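Local coordinates for protein argonaute (Methanocaldococcus jannaschii, PDB 5G5S) that uses short single-stranded DNA guides to bind complementary target strands and slice the target DNA, possibly in defence against invading genetic elements, at residues R544-N556 with F569-L583. Sequence-based numbering, arbitrary orientation.
Sequences RLHLPYVIEYLEN and FLRDGFIQNSERNDL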
ATOM      1  N   ARG A 544     -16.945  13.017   1.684  1.00102.40           N
ATOM      2  CA  ARG A 544     -16.100  11.835   1.516  1.00 97.98           C
ATOM      3  C   ARG A 544     -16.555  10.874   0.410  1.00 96.04           C
ATOM      4  O   ARG A 544     -17.745  10.776   0.091  1.00 96.20           O
ATOM      5  CB  ARG A 544     -15.926  11.088   2.853  1.00 98.29           C
ATOM      6  N   LEU A 545     -15.574  10.155  -0.156  1.00 86.81           N
ATOM      7  CA  LEU A 545     -15.718   9.163  -1.207  1.00 82.37           C
ATOM      8  C   LEU A 545     -15.929   7.764  -0.546  1.00 82.98           C
ATOM      9  O   LEU A 545     -14.980   7.019  -0.284  1.00 83.08           O
ATOM     10  CB  LEU A 545     -14.457   9.266  -2.096  1.00 81.39           C
ATOM     11  CG  LEU A 545     -14.215   8.336  -3.282  1.00 84.03           C
ATOM     12  CD1 LEU A 545     -15.477   7.795  -3.863  1.00 84.26           C
ATOM     13  CD2 LEU A 545     -13.422   9.036  -4.347  1.00 85.62           C
ATOM     14  N   HIS A 546     -17.198   7.441  -0.263  1.00 76.37           N
ATOM     15  CA  HIS A 546     -17.638   6.208   0.398  1.00 74.06           C
ATOM     16  C   HIS A 546     -17.984   5.075  -0.585  1.00 70.04           C
ATOM     17  O   HIS A 546     -18.211   5.334  -1.768  1.00 68.57           O
ATOM     18  CB  HIS A 546     -18.817   6.516   1.354  1.00 77.93           C
ATOM     19  CG  HIS A 546     -19.994   7.190   0.697  1.00 83.92           C
ATOM     20  ND1 HIS A 546     -19.882   8.450   0.115  1.00 87.96           N
ATOM     21  CD2 HIS A 546     -21.277   6.772   0.573  1.00 86.38           C
ATOM     22  CE1 HIS A 546     -21.088   8.741  -0.346  1.00 88.39           C
ATOM     23  NE2 HIS A 546     -21.954   7.754  -0.105  1.00 87.86           N
ATOM     24  N   LEU A 547     -18.005   3.813  -0.095  1.00 61.46           N
ATOM     25  CA  LEU A 547     -18.337   2.634  -0.904  1.00 57.83           C
ATOM     26  C   LEU A 547     -19.696   2.737  -1.639  1.00 61.87           C
ATOM     27  O   LEU A 547     -19.699   2.514  -2.845  1.00 61.58           O
ATOM     28  CB  LEU A 547     -18.190   1.320  -0.121  1.00 56.02           C
ATOM     29  CG  LEU A 547     -18.269   0.022  -0.940  1.00 58.96           C
ATOM     30  CD1 LEU A 547     -17.197  -0.028  -2.044  1.00 57.44           C
ATOM     31  CD2 LEU A 547     -18.160  -1.193  -0.042  1.00 60.07           C
ATOM     32  N   PRO A 548     -20.836   3.142  -1.009  1.00 59.08           N
ATOM     33  CA  PRO A 548     -22.078   3.304  -1.790  1.00 59.31           C
ATOM     34  C   PRO A 548     -21.925   4.205  -3.026  1.00 62.15           C
ATOM     35  O   PRO A 548     -22.444   3.853  -4.086  1.00 61.57           O
ATOM     36  CB  PRO A 548     -23.057   3.890  -0.767  1.00 63.05           C
ATOM     37  CG  PRO A 548     -22.546   3.394   0.545  1.00 66.80           C
ATOM     38  CD  PRO A 548     -21.068   3.459   0.419  1.00 61.01           C
ATOM     39  N   TYR A 549     -21.170   5.323  -2.910  1.00 58.48           N
ATOM     40  CA  TYR A 549     -20.897   6.240  -4.023  1.00 59.92           C
ATOM     41  C   TYR A 549     -20.031   5.609  -5.121  1.00 63.31           C
ATOM     42  O   TYR A 549     -20.293   5.861  -6.297  1.00 63.76           O
ATOM     43  CB  TYR A 549     -20.289   7.567  -3.534  1.00 63.71           C
ATOM     44  CG  TYR A 549     -19.797   8.456  -4.655  1.00 68.02           C
ATOM     45  CD1 TYR A 549     -20.675   9.280  -5.357  1.00 71.83           C
ATOM     46  CD2 TYR A 549     -18.468   8.425  -5.061  1.00 68.39           C
ATOM     47  CE1 TYR A 549     -20.237  10.049  -6.437  1.00 73.02           C
ATOM     48  CE2 TYR A 549     -18.013   9.211  -6.116  1.00 70.09           C
ATOM     49  CZ  TYR A 549     -18.897  10.023  -6.802  1.00 78.10           C
ATOM     50  OH  TYR A 549     -18.419  10.806  -7.826  1.00 81.19           O
ATOM     51  N   VAL A 550     -19.004   4.805  -4.746  1.00 58.29           N
ATOM     52  CA  VAL A 550     -18.117   4.108  -5.681  1.00 56.68           C
ATOM     53  C   VAL A 550     -18.966   3.215  -6.606  1.00 61.34           C
ATOM     54  O   VAL A 550     -18.817   3.285  -7.829  1.00 61.64           O
ATOM     55  CB  VAL A 550     -16.995   3.304  -4.952  1.00 59.47           C
ATOM     56  CG1 VAL A 550     -16.206   2.417  -5.919  1.00 57.79           C
ATOM     57  CG2 VAL A 550     -16.056   4.234  -4.196  1.00 59.95           C
ATOM     58  N   ILE A 551     -19.878   2.419  -6.012  1.00 56.89           N
ATOM     59  CA  ILE A 551     -20.773   1.503  -6.723  1.00 56.79           C
ATOM     60  C   ILE A 551     -21.669   2.250  -7.693  1.00 64.00           C
ATOM     61  O   ILE A 551     -21.769   1.846  -8.852  1.00 64.78           O
ATOM     62  CB  ILE A 551     -21.546   0.579  -5.742  1.00 59.57           C
ATOM     63  CG1 ILE A 551     -20.557  -0.262  -4.881  1.00 57.86           C
ATOM     64  CG2 ILE A 551     -22.512  -0.325  -6.504  1.00 62.15           C
ATOM     65  CD1 ILE A 551     -21.131  -0.876  -3.620  1.00 59.89           C
ATOM     66  N   GLU A 552     -22.276   3.370  -7.235  1.00 63.23           N
ATOM     67  CA  GLU A 552     -23.136   4.235  -8.042  1.00 64.99           C
ATOM     68  C   GLU A 552     -22.339   4.772  -9.230  1.00 67.03           C
ATOM     69  O   GLU A 552     -22.834   4.735 -10.349  1.00 67.78           O
ATOM     70  CB  GLU A 552     -23.669   5.412  -7.208  1.00 68.39           C
ATOM     71  CG  GLU A 552     -24.747   5.044  -6.203  1.00 86.17           C
ATOM     72  CD  GLU A 552     -25.252   6.234  -5.407  1.00113.44           C
ATOM     73  OE1 GLU A 552     -26.077   7.001  -5.954  1.00125.26           O
ATOM     74  OE2 GLU A 552     -24.808   6.415  -4.249  1.00 98.74           O
ATOM     75  N   TYR A 553     -21.097   5.231  -8.982  1.00 61.93           N
ATOM     76  CA  TYR A 553     -20.175   5.767  -9.978  1.00 62.26           C
ATOM     77  C   TYR A 553     -19.801   4.712 -11.032  1.00 65.36           C
ATOM     78  O   TYR A 553     -19.776   5.033 -12.227  1.00 65.86           O
ATOM     79  CB  TYR A 553     -18.901   6.334  -9.302  1.00 63.05           C
ATOM     80  CG  TYR A 553     -18.017   7.105 -10.261  1.00 64.65           C
ATOM     81  CD1 TYR A 553     -18.252   8.451 -10.528  1.00 67.84           C
ATOM     82  CD2 TYR A 553     -16.974   6.475 -10.941  1.00 63.89           C
ATOM     83  CE1 TYR A 553     -17.479   9.151 -11.454  1.00 69.75           C
ATOM     84  CE2 TYR A 553     -16.198   7.163 -11.869  1.00 65.61           C
ATOM     85  CZ  TYR A 553     -16.453   8.502 -12.120  1.00 75.37           C
ATOM     86  OH  TYR A 553     -15.689   9.183 -13.026  1.00 80.57           O
ATOM     87  N   LEU A 554     -19.509   3.465 -10.589  1.00 59.34           N
ATOM     88  CA  LEU A 554     -19.125   2.377 -11.493  1.00 59.01           C
ATOM     89  C   LEU A 554     -20.249   1.970 -12.434  1.00 65.95           C
ATOM     90  O   LEU A 554     -19.989   1.646 -13.588  1.00 66.73           O
ATOM     91  CB  LEU A 554     -18.588   1.151 -10.722  1.00 57.31           C
ATOM     92  CG  LEU A 554     -17.293   1.320  -9.909  1.00 59.30           C
ATOM     93  CD1 LEU A 554     -17.074   0.121  -9.056  1.00 57.77           C
ATOM     94  CD2 LEU A 554     -16.082   1.553 -10.797  1.00 60.57           C
ATOM     95  N   GLU A 555     -21.491   2.002 -11.942  1.00 64.82           N
ATOM     96  CA  GLU A 555     -22.689   1.640 -12.689  1.00 66.78           C
ATOM     97  C   GLU A 555     -23.148   2.764 -13.639  1.00 72.77           C
ATOM     98  O   GLU A 555     -23.399   2.501 -14.813  1.00 73.03           O
ATOM     99  CB  GLU A 555     -23.813   1.205 -11.702  1.00 68.53           C
ATOM    100  CG  GLU A 555     -25.139   0.781 -12.333  1.00 84.85           C
ATOM    101  CD  GLU A 555     -25.123  -0.496 -13.157  1.00108.13           C
ATOM    102  OE1 GLU A 555     -24.764  -1.556 -12.599  1.00 95.69           O
ATOM    103  OE2 GLU A 555     -25.492  -0.445 -14.352  1.00107.20           O
ATOM    104  N   ASN A 556     -23.224   4.009 -13.134  1.00 71.47           N
ATOM    105  CA  ASN A 556     -23.735   5.183 -13.859  1.00 73.47           C
ATOM    106  C   ASN A 556     -22.740   6.018 -14.673  1.00 80.07           C
ATOM    107  O   ASN A 556     -23.134   6.566 -15.702  1.00 83.08           O
ATOM    108  CB  ASN A 556     -24.550   6.081 -12.927  1.00 73.72           C
ATOM    109  CG  ASN A 556     -25.722   5.402 -12.255  1.00 96.73           C
ATOM    110  OD1 ASN A 556     -26.584   4.795 -12.899  1.00 89.36           O
ATOM    111  ND2 ASN A 556     -25.801   5.530 -10.940  1.00 92.59           N
ATOM    112  N   PHE A 569     -15.177  -6.421  -2.718  1.00 50.87           N
ATOM    113  CA  PHE A 569     -14.366  -5.201  -2.621  1.00 50.44           C
ATOM    114  C   PHE A 569     -13.257  -5.367  -1.594  1.00 54.08           C
ATOM    115  O   PHE A 569     -13.475  -5.866  -0.488  1.00 52.92           O
ATOM    116  CB  PHE A 569     -15.187  -3.954  -2.278  1.00 52.38           C
ATOM    117  CG  PHE A 569     -16.027  -3.428  -3.414  1.00 53.70           C
ATOM    118  CD1 PHE A 569     -17.341  -3.856  -3.585  1.00 55.57           C
ATOM    119  CD2 PHE A 569     -15.529  -2.456  -4.277  1.00 54.23           C
ATOM    120  CE1 PHE A 569     -18.125  -3.344  -4.617  1.00 56.78           C
ATOM    121  CE2 PHE A 569     -16.313  -1.953  -5.314  1.00 56.29           C
ATOM    122  CZ  PHE A 569     -17.596  -2.415  -5.492  1.00 54.66           C
ATOM    123  N   LEU A 570     -12.068  -4.931  -1.976  1.00 51.01           N
ATOM    124  CA  LEU A 570     -10.872  -4.976  -1.155  1.00 51.65           C
ATOM    125  C   LEU A 570     -10.478  -3.535  -0.856  1.00 58.29           C
ATOM    126  O   LEU A 570     -10.300  -2.723  -1.778  1.00 56.51           O
ATOM    127  CB  LEU A 570      -9.762  -5.675  -1.956  1.00 52.12           C
ATOM    128  CG  LEU A 570      -9.561  -7.195  -1.889  1.00 56.41           C
ATOM    129  CD1 LEU A 570     -10.828  -7.979  -1.688  1.00 54.95           C
ATOM    130  CD2 LEU A 570      -8.784  -7.686  -3.076  1.00 62.10           C
ATOM    131  N   ARG A 571     -10.403  -3.195   0.437  1.00 58.02           N
ATOM    132  CA  ARG A 571     -10.001  -1.853   0.845  1.00 58.79           C
ATOM    133  C   ARG A 571      -9.120  -1.847   2.094  1.00 63.11           C
ATOM    134  O   ARG A 571      -9.182  -2.768   2.904  1.00 61.67           O
ATOM    135  CB  ARG A 571     -11.193  -0.863   0.932  1.00 59.34           C
ATOM    136  CG  ARG A 571     -12.396  -1.323   1.753  1.00 73.49           C
ATOM    137  CD  ARG A 571     -13.551  -0.324   1.687  1.00 86.66           C
ATOM    138  NE  ARG A 571     -13.438   0.724   2.705  1.00105.81           N
ATOM    139  CZ  ARG A 571     -14.240   1.784   2.801  1.00127.71           C
ATOM    140  NH1 ARG A 571     -15.227   1.964   1.932  1.00109.65           N
ATOM    141  NH2 ARG A 571     -14.051   2.680   3.762  1.00125.96           N
ATOM    142  N   ASP A 572      -8.249  -0.841   2.196  1.00 63.20           N
ATOM    143  CA  ASP A 572      -7.390  -0.599   3.351  1.00 66.66           C
ATOM    144  C   ASP A 572      -8.145   0.468   4.100  1.00 73.59           C
ATOM    145  O   ASP A 572      -7.813   1.654   3.993  1.00 77.56           O
ATOM    146  CB  ASP A 572      -6.003  -0.088   2.928  1.00 70.21           C
ATOM    147  CG  ASP A 572      -4.915  -0.297   3.964  1.00 93.81           C
ATOM    148  OD1 ASP A 572      -5.087   0.172   5.114  1.00 98.86           O
ATOM    149  OD2 ASP A 572      -3.881  -0.915   3.621  1.00102.53           O
ATOM    150  N   GLY A 573      -9.227   0.055   4.742  1.00 67.40           N
ATOM    151  CA  GLY A 573     -10.107   0.948   5.475  1.00 68.21           C
ATOM    152  C   GLY A 573     -11.366   0.277   5.976  1.00 71.43           C
ATOM    153  O   GLY A 573     -11.755  -0.787   5.482  1.00 68.75           O
ATOM    154  N   PHE A 574     -12.010   0.901   6.963  1.00 71.58           N
ATOM    155  CA  PHE A 574     -13.236   0.364   7.533  1.00 72.91           C
ATOM    156  C   PHE A 574     -14.463   1.087   7.051  1.00 78.86           C
ATOM    157  O   PHE A 574     -14.379   2.238   6.620  1.00 79.88           O
ATOM    158  CB  PHE A 574     -13.166   0.272   9.062  1.00 77.70           C
ATOM    159  CG  PHE A 574     -12.003  -0.565   9.532  1.00 80.94           C
ATOM    160  CD1 PHE A 574     -12.017  -1.949   9.391  1.00 83.64           C
ATOM    161  CD2 PHE A 574     -10.868   0.031  10.072  1.00 85.84           C
ATOM    162  CE1 PHE A 574     -10.923  -2.723   9.801  1.00 85.22           C
ATOM    163  CE2 PHE A 574      -9.784  -0.746  10.493  1.00 89.29           C
ATOM    164  CZ  PHE A 574      -9.816  -2.115  10.349  1.00 86.10           C
ATOM    165  N   ILE A 575     -15.594   0.378   7.054  1.00 76.52           N
ATOM    166  CA  ILE A 575     -16.894   0.905   6.633  1.00 76.40           C
ATOM    167  C   ILE A 575     -17.441   1.727   7.787  1.00 80.73           C
ATOM    168  O   ILE A 575     -17.359   1.287   8.936  1.00 81.30           O
ATOM    169  CB  ILE A 575     -17.819  -0.290   6.211  1.00 78.84           C
ATOM    170  CG1 ILE A 575     -17.333  -0.986   4.903  1.00 77.78           C
ATOM    171  CG2 ILE A 575     -19.311   0.039   6.162  1.00 80.57           C
ATOM    172  CD1 ILE A 575     -17.358  -0.149   3.583  1.00 83.60           C
ATOM    173  N   GLN A 576     -17.945   2.942   7.492  1.00 78.32           N
ATOM    174  CA  GLN A 576     -18.583   3.815   8.486  1.00 80.98           C
ATOM    175  C   GLN A 576     -20.004   3.279   8.690  1.00 84.54           C
ATOM    176  O   GLN A 576     -20.536   2.613   7.799  1.00 81.34           O
ATOM    177  CB  GLN A 576     -18.636   5.270   7.985  1.00 83.83           C
ATOM    178  CG  GLN A 576     -18.272   6.322   9.041  1.00116.08           C
ATOM    179  CD  GLN A 576     -19.333   6.547  10.104  1.00145.62           C
ATOM    180  OE1 GLN A 576     -19.249   6.020  11.223  1.00144.47           O
ATOM    181  NE2 GLN A 576     -20.344   7.353   9.792  1.00137.50           N
ATOM    182  N   ASN A 577     -20.615   3.564   9.848  1.00 84.98           N
ATOM    183  CA  ASN A 577     -21.976   3.135  10.188  1.00 86.25           C
ATOM    184  C   ASN A 577     -23.050   3.610   9.192  1.00 89.58           C
ATOM    185  O   ASN A 577     -23.987   2.862   8.904  1.00 88.42           O
ATOM    186  CB  ASN A 577     -22.330   3.567  11.599  1.00 92.49           C
ATOM    187  CG  ASN A 577     -22.998   2.478  12.385  1.00129.36           C
ATOM    188  OD1 ASN A 577     -24.229   2.340  12.377  1.00131.87           O
ATOM    189  ND2 ASN A 577     -22.199   1.662  13.062  1.00120.07           N
ATOM    190  N   SER A 578     -22.895   4.837   8.658  1.00 87.41           N
ATOM    191  CA  SER A 578     -23.808   5.443   7.680  1.00 87.86           C
ATOM    192  C   SER A 578     -23.841   4.654   6.362  1.00 87.93           C
ATOM    193  O   SER A 578     -24.896   4.565   5.729  1.00 88.62           O
ATOM    194  CB  SER A 578     -23.419   6.894   7.417  1.00 93.85           C
ATOM    195  OG  SER A 578     -22.120   6.974   6.851  1.00103.85           O
ATOM    196  N   GLU A 579     -22.687   4.080   5.964  1.00 80.27           N
ATOM    197  CA  GLU A 579     -22.513   3.283   4.749  1.00 76.84           C
ATOM    198  C   GLU A 579     -23.300   1.967   4.794  1.00 80.43           C
ATOM    199  O   GLU A 579     -23.787   1.532   3.750  1.00 79.63           O
ATOM    200  CB  GLU A 579     -21.028   2.949   4.524  1.00 76.14           C
ATOM    201  CG  GLU A 579     -20.131   4.092   4.091  1.00 86.76           C
ATOM    202  CD  GLU A 579     -18.672   3.690   3.989  1.00110.29           C
ATOM    203  OE1 GLU A 579     -18.277   3.104   2.954  1.00 99.18           O
ATOM    204  OE2 GLU A 579     -17.922   3.939   4.960  1.00114.61           O
ATOM    205  N   ARG A 580     -23.379   1.315   5.984  1.00 76.94           N
ATOM    206  CA  ARG A 580     -24.020   0.010   6.202  1.00 76.34           C
ATOM    207  C   ARG A 580     -25.439  -0.097   5.661  1.00 79.34           C
ATOM    208  O   ARG A 580     -25.744  -1.050   4.950  1.00 78.08           O
ATOM    209  CB  ARG A 580     -23.950  -0.425   7.678  1.00 80.56           C
ATOM    210  CG  ARG A 580     -22.528  -0.727   8.172  1.00 90.90           C
ATOM    211  CD  ARG A 580     -22.486  -1.426   9.525  1.00104.09           C
ATOM    212  NE  ARG A 580     -23.167  -0.680  10.588  1.00116.21           N
ATOM    213  CZ  ARG A 580     -23.919  -1.235  11.539  1.00129.50           C
ATOM    214  NH1 ARG A 580     -24.102  -2.549  11.571  1.00112.49           N
ATOM    215  NH2 ARG A 580     -24.498  -0.477  12.460  1.00117.13           N
ATOM    216  N   ASN A 581     -26.284   0.889   5.959  1.00 77.69           N
ATOM    217  CA  ASN A 581     -27.666   0.933   5.488  1.00 78.08           C
ATOM    218  C   ASN A 581     -27.742   1.216   3.992  1.00 79.12           C
ATOM    219  O   ASN A 581     -28.621   0.673   3.321  1.00 80.58           O
ATOM    220  CB  ASN A 581     -28.475   1.959   6.261  1.00 81.38           C
ATOM    221  CG  ASN A 581     -29.921   2.000   5.827  1.00104.70           C
ATOM    222  OD1 ASN A 581     -30.702   1.082   6.108  1.00102.48           O
ATOM    223  ND2 ASN A 581     -30.272   3.009   5.034  1.00 92.67           N
ATOM    224  N   ASP A 582     -26.850   2.078   3.476  1.00 71.62           N
ATOM    225  CA  ASP A 582     -26.795   2.410   2.053  1.00 69.61           C
ATOM    226  C   ASP A 582     -26.371   1.177   1.249  1.00 68.22           C
ATOM    227  O   ASP A 582     -26.891   0.957   0.152  1.00 65.71           O
ATOM    228  CB  ASP A 582     -25.825   3.580   1.799  1.00 71.37           C
ATOM    229  CG  ASP A 582     -26.296   4.956   2.242  1.00 86.57           C
ATOM    230  OD1 ASP A 582     -27.188   5.030   3.114  1.00 91.20           O
ATOM    231  OD2 ASP A 582     -25.733   5.960   1.754  1.00 92.56           O
ATOM    232  N   LEU A 583     -25.440   0.367   1.813  1.00 63.56           N
ATOM    233  CA  LEU A 583     -24.962  -0.870   1.193  1.00 61.67           C
ATOM    234  C   LEU A 583     -26.028  -1.953   1.235  1.00 65.49           C
ATOM    235  O   LEU A 583     -26.134  -2.723   0.285  1.00 64.45           O
ATOM    236  CB  LEU A 583     -23.636  -1.342   1.788  1.00 60.80           C
ATOM    237  CG  LEU A 583     -22.396  -0.500   1.458  1.00 63.67           C
ATOM    238  CD1 LEU A 583     -21.197  -1.001   2.223  1.00 62.14           C
ATOM    239  CD2 LEU A 583     -22.104  -0.476  -0.042  1.00 63.11           C
TER
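His546, the N-cap residue of helix 547-556, rests its CB 3.8 Å from Glu579 OE1. That same oxygen takes the first-turn N-H of Leu547 (Leu547 N to Glu579 OE1 3.1 Å, 153° at the hydrogen), from above the carboxylate plane. Arg571 NH1 forms a salt bridge with Glu579 OE1, though its hydrogen bond is weak, and Gln576 N gives the firmer bond to Glu579 OE2 at 2.7 Å. The negative charge at the start of helix 547-556 probably also suits its dipole. Leu547 buries the most surface of any residue here. With CG anti to the backbone N (chi1 -169°), Leu547 drops CD1 over the centre of the Phe569 ring, a CH-pi contact 3.8 Å from the centroid, while CD2 reaches Ile575 CD1 and Leu583 CD1. Pro548 pushes CG against Asp582 CB at 3.5 Å. One turn on, Ile551 uses one branch for both partners: CG1 lies oblique to the ring, nearest Phe569 CZ, and CD1 beyond it touches Leu583 CD2 at 3.7 Å. Leu554 CD1 comes to the ring's edge. The axes of helix 547-556 and helix segment 577-583 run at 40°, over strand 569-571, as in the RNase H-like fold of PIWI domains; Asp572, probably a catalytic metal ligand, directly follows that strand.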